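Long-range contact in tyrosinase (Burkholderia thailandensis, PDB 5ZRD), which uses a pair of copper ions to hydroxylate monophenols to catechols, efficiently so at acidic pH, and as a tyrosinase can oxidise catechols to quinones: residues Y56-Q62 with W79-H85. Sequence-based numbering, arbitrary orientation.
Sequences YHGEPFQ and WGGYCNH. With CU (copper (II) ion), chain J; O (oxygen atom), chain L.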
loop_
_atom_site.group_PDB
_atom_site.type_symbol
_atom_site.label_atom_id
_atom_site.label_comp_id
_atom_site.label_asym_id
_atom_site.label_seq_id
_atom_site.Cartn_x
_atom_site.Cartn_y
_atom_site.Cartn_z
ATOM N N TYR A 56 13.923 -1.368 24.758
ATOM C CA TYR A 56 14.686 -1.855 23.589
ATOM C C TYR A 56 14.194 -3.258 23.164
ATOM O O TYR A 56 14.187 -3.570 21.960
ATOM C CB TYR A 56 16.201 -1.843 23.869
ATOM C CG TYR A 56 16.809 -0.470 24.067
ATOM C CD1 TYR A 56 16.424 0.608 23.276
ATOM C CD2 TYR A 56 17.800 -0.246 25.009
ATOM C CE1 TYR A 56 16.981 1.864 23.419
ATOM C CE2 TYR A 56 18.365 1.012 25.173
ATOM C CZ TYR A 56 17.932 2.071 24.393
ATOM O OH TYR A 56 18.448 3.314 24.551
ATOM N N HIS A 57 13.754 -4.077 24.135
ATOM C CA HIS A 57 13.433 -5.467 23.944
ATOM C C HIS A 57 12.293 -5.609 22.940
ATOM O O HIS A 57 12.417 -6.282 21.910
ATOM C CB HIS A 57 13.053 -6.105 25.292
ATOM C CG HIS A 57 12.992 -7.585 25.226
ATOM N ND1 HIS A 57 11.808 -8.264 25.152
ATOM C CD2 HIS A 57 13.976 -8.506 25.154
ATOM C CE1 HIS A 57 12.062 -9.551 25.077
ATOM N NE2 HIS A 57 13.383 -9.720 25.052
ATOM N N GLY A 58 11.197 -4.949 23.267
ATOM C CA GLY A 58 9.926 -5.054 22.578
ATOM C C GLY A 58 9.311 -3.674 22.331
ATOM O O GLY A 58 9.800 -2.904 21.515
ATOM N N GLU A 59 8.219 -3.382 23.036
ATOM C CA GLU A 59 7.556 -2.113 22.925
ATOM C C GLU A 59 8.340 -1.088 23.739
ATOM O O GLU A 59 8.834 -1.422 24.793
ATOM C CB GLU A 59 6.135 -2.197 23.472
ATOM C CG GLU A 59 5.202 -3.131 22.715
ATOM C CD GLU A 59 3.895 -3.308 23.472
ATOM O OE1 GLU A 59 3.540 -2.401 24.209
ATOM O OE2 GLU A 59 3.238 -4.330 23.323
ATOM N N PRO A 60 8.436 0.153 23.289
ATOM C CA PRO A 60 7.730 0.701 22.139
ATOM C C PRO A 60 8.333 0.232 20.816
ATOM O O PRO A 60 9.565 0.105 20.690
ATOM C CB PRO A 60 7.874 2.229 22.221
ATOM C CG PRO A 60 9.059 2.441 23.120
ATOM C CD PRO A 60 9.186 1.199 23.988
ATOM N N PHE A 61 7.414 -0.012 19.891
ATOM C CA PHE A 61 7.706 -0.627 18.636
ATOM C C PHE A 61 8.003 0.434 17.566
ATOM O O PHE A 61 7.476 1.499 17.648
ATOM C CB PHE A 61 6.509 -1.445 18.143
ATOM C CG PHE A 61 6.215 -2.746 18.857
ATOM C CD1 PHE A 61 7.233 -3.564 19.338
ATOM C CD2 PHE A 61 4.918 -3.221 18.927
ATOM C CE1 PHE A 61 6.951 -4.788 19.921
ATOM C CE2 PHE A 61 4.644 -4.447 19.504
ATOM C CZ PHE A 61 5.656 -5.224 20.008
ATOM N N GLN A 62 8.811 0.072 16.558
ATOM C CA GLN A 62 8.739 0.634 15.232
ATOM C C GLN A 62 7.875 -0.254 14.327
ATOM O O GLN A 62 7.885 -1.439 14.463
ATOM C CB GLN A 62 10.132 0.719 14.631
ATOM C CG GLN A 62 11.065 1.598 15.438
ATOM C CD GLN A 62 12.421 1.699 14.787
ATOM O OE1 GLN A 62 13.437 1.568 15.467
ATOM N NE2 GLN A 62 12.439 1.900 13.469
ATOM N N TRP A 79 9.021 -8.053 13.683
ATOM C CA TRP A 79 9.142 -7.625 15.089
ATOM C C TRP A 79 9.605 -6.172 15.163
ATOM O O TRP A 79 10.674 -5.824 14.601
ATOM C CB TRP A 79 10.131 -8.519 15.832
ATOM C CG TRP A 79 10.211 -8.291 17.301
ATOM C CD1 TRP A 79 11.350 -8.067 18.019
ATOM C CD2 TRP A 79 9.131 -8.327 18.250
ATOM N NE1 TRP A 79 11.047 -7.938 19.352
ATOM C CE2 TRP A 79 9.691 -8.094 19.521
ATOM C CE3 TRP A 79 7.751 -8.527 18.172
ATOM C CZ2 TRP A 79 8.914 -8.082 20.688
ATOM C CZ3 TRP A 79 6.987 -8.512 19.327
ATOM C CH2 TRP A 79 7.560 -8.290 20.568
ATOM N N GLY A 80 8.811 -5.365 15.888
ATOM C CA GLY A 80 9.062 -3.937 16.048
ATOM C C GLY A 80 9.971 -3.655 17.219
ATOM O O GLY A 80 10.227 -2.498 17.561
ATOM N N GLY A 81 10.380 -4.699 17.926
ATOM C CA GLY A 81 11.406 -4.535 18.955
ATOM C C GLY A 81 12.747 -4.940 18.381
ATOM O O GLY A 81 12.807 -5.373 17.223
ATOM N N TYR A 82 13.801 -4.814 19.180
ATOM C CA TYR A 82 15.150 -5.139 18.760
ATOM C C TYR A 82 15.528 -6.583 19.146
ATOM O O TYR A 82 16.517 -7.151 18.614
ATOM C CB TYR A 82 16.085 -4.112 19.386
ATOM C CG TYR A 82 16.056 -2.754 18.732
ATOM C CD1 TYR A 82 16.445 -2.609 17.410
ATOM C CD2 TYR A 82 15.609 -1.623 19.409
ATOM C CE1 TYR A 82 16.407 -1.379 16.775
ATOM C CE2 TYR A 82 15.601 -0.378 18.805
ATOM C CZ TYR A 82 16.018 -0.257 17.486
ATOM O OH TYR A 82 15.999 0.941 16.838
ATOM N N CYS A 83 14.837 -7.203 20.121
ATOM C CA CYS A 83 15.329 -8.456 20.638
ATOM C C CYS A 83 15.232 -9.497 19.517
ATOM O O CYS A 83 14.311 -9.426 18.641
ATOM C CB CYS A 83 14.623 -8.891 21.914
ATOM S SG CYS A 83 12.899 -9.423 21.690
ATOM N N ASN A 84 16.227 -10.403 19.509
ATOM C CA ASN A 84 16.304 -11.554 18.608
ATOM C C ASN A 84 15.777 -12.806 19.328
ATOM O O ASN A 84 16.287 -13.166 20.404
ATOM C CB ASN A 84 17.732 -11.787 18.121
ATOM C CG ASN A 84 18.106 -10.892 16.970
ATOM O OD1 ASN A 84 17.643 -11.121 15.866
ATOM N ND2 ASN A 84 18.876 -9.842 17.233
ATOM N N HIS A 85 14.804 -13.472 18.695
ATOM C CA HIS A 85 14.159 -14.711 19.188
ATOM C C HIS A 85 13.926 -15.688 18.043
ATOM O O HIS A 85 13.713 -15.300 16.927
ATOM C CB HIS A 85 12.822 -14.382 19.841
ATOM C CG HIS A 85 12.958 -13.326 20.877
ATOM N ND1 HIS A 85 12.796 -12.007 20.591
ATOM C CD2 HIS A 85 13.363 -13.393 22.165
ATOM C CE1 HIS A 85 13.030 -11.309 21.684
ATOM N NE2 HIS A 85 13.379 -12.133 22.671
HETATM CU CU CU J . 14.234 -11.424 24.423
HETATM O O O L . 13.282 -13.234 25.819
HETATM O O HOH W 1 12.092 -1.169 18.964
#
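The carbonyl O of H57 is gripped by two N-H groups of 79-85: the backbone N of C83 at 3.1 Å, tilted from the carbonyl plane, and, more weakly, NE1 of the W79 indole at 3.3 Å. This ties the chain at H57 to the loop ahead of helix 90-108 at the first copper of the type-3 dicopper site of tyrosinases. H57 and H85 each reach the copper ion through NE2, and H94 of helix 90-108 is the third histidine. The H57 and H85 rings meet obliquely, with planes at 74°; N307 O, by a weak bond, and Q355 OE1 hold their respective ND1 atoms, which probably fixes ring rotation. One face of the H57 ring carries C83, whose SG sits 3.5 Å from the ring centroid. With chi1 71°, this sulfur lies between the backbone N and carbonyl carbon of C83, which brings it over the ring. Farther from the metal, backbone bonds run from Y82 N to Y56 O and from Q62 N to G80 O, both 3.1 Å. G80 O also accepts from a water that is weakly shared with P60 O. G80 and G81 let the backbones close in, bringing G81 CA to 3.4 Å from G58 O. The F61 ring turns its edge to the indole face of W79, CZ to CZ3 3.6 Å, while E59 CG lies over one face of F61. The C83 SG-H85 CE1 separation of 1.9 Å marks a covalent thioether link between cysteine and copper-binding histidine.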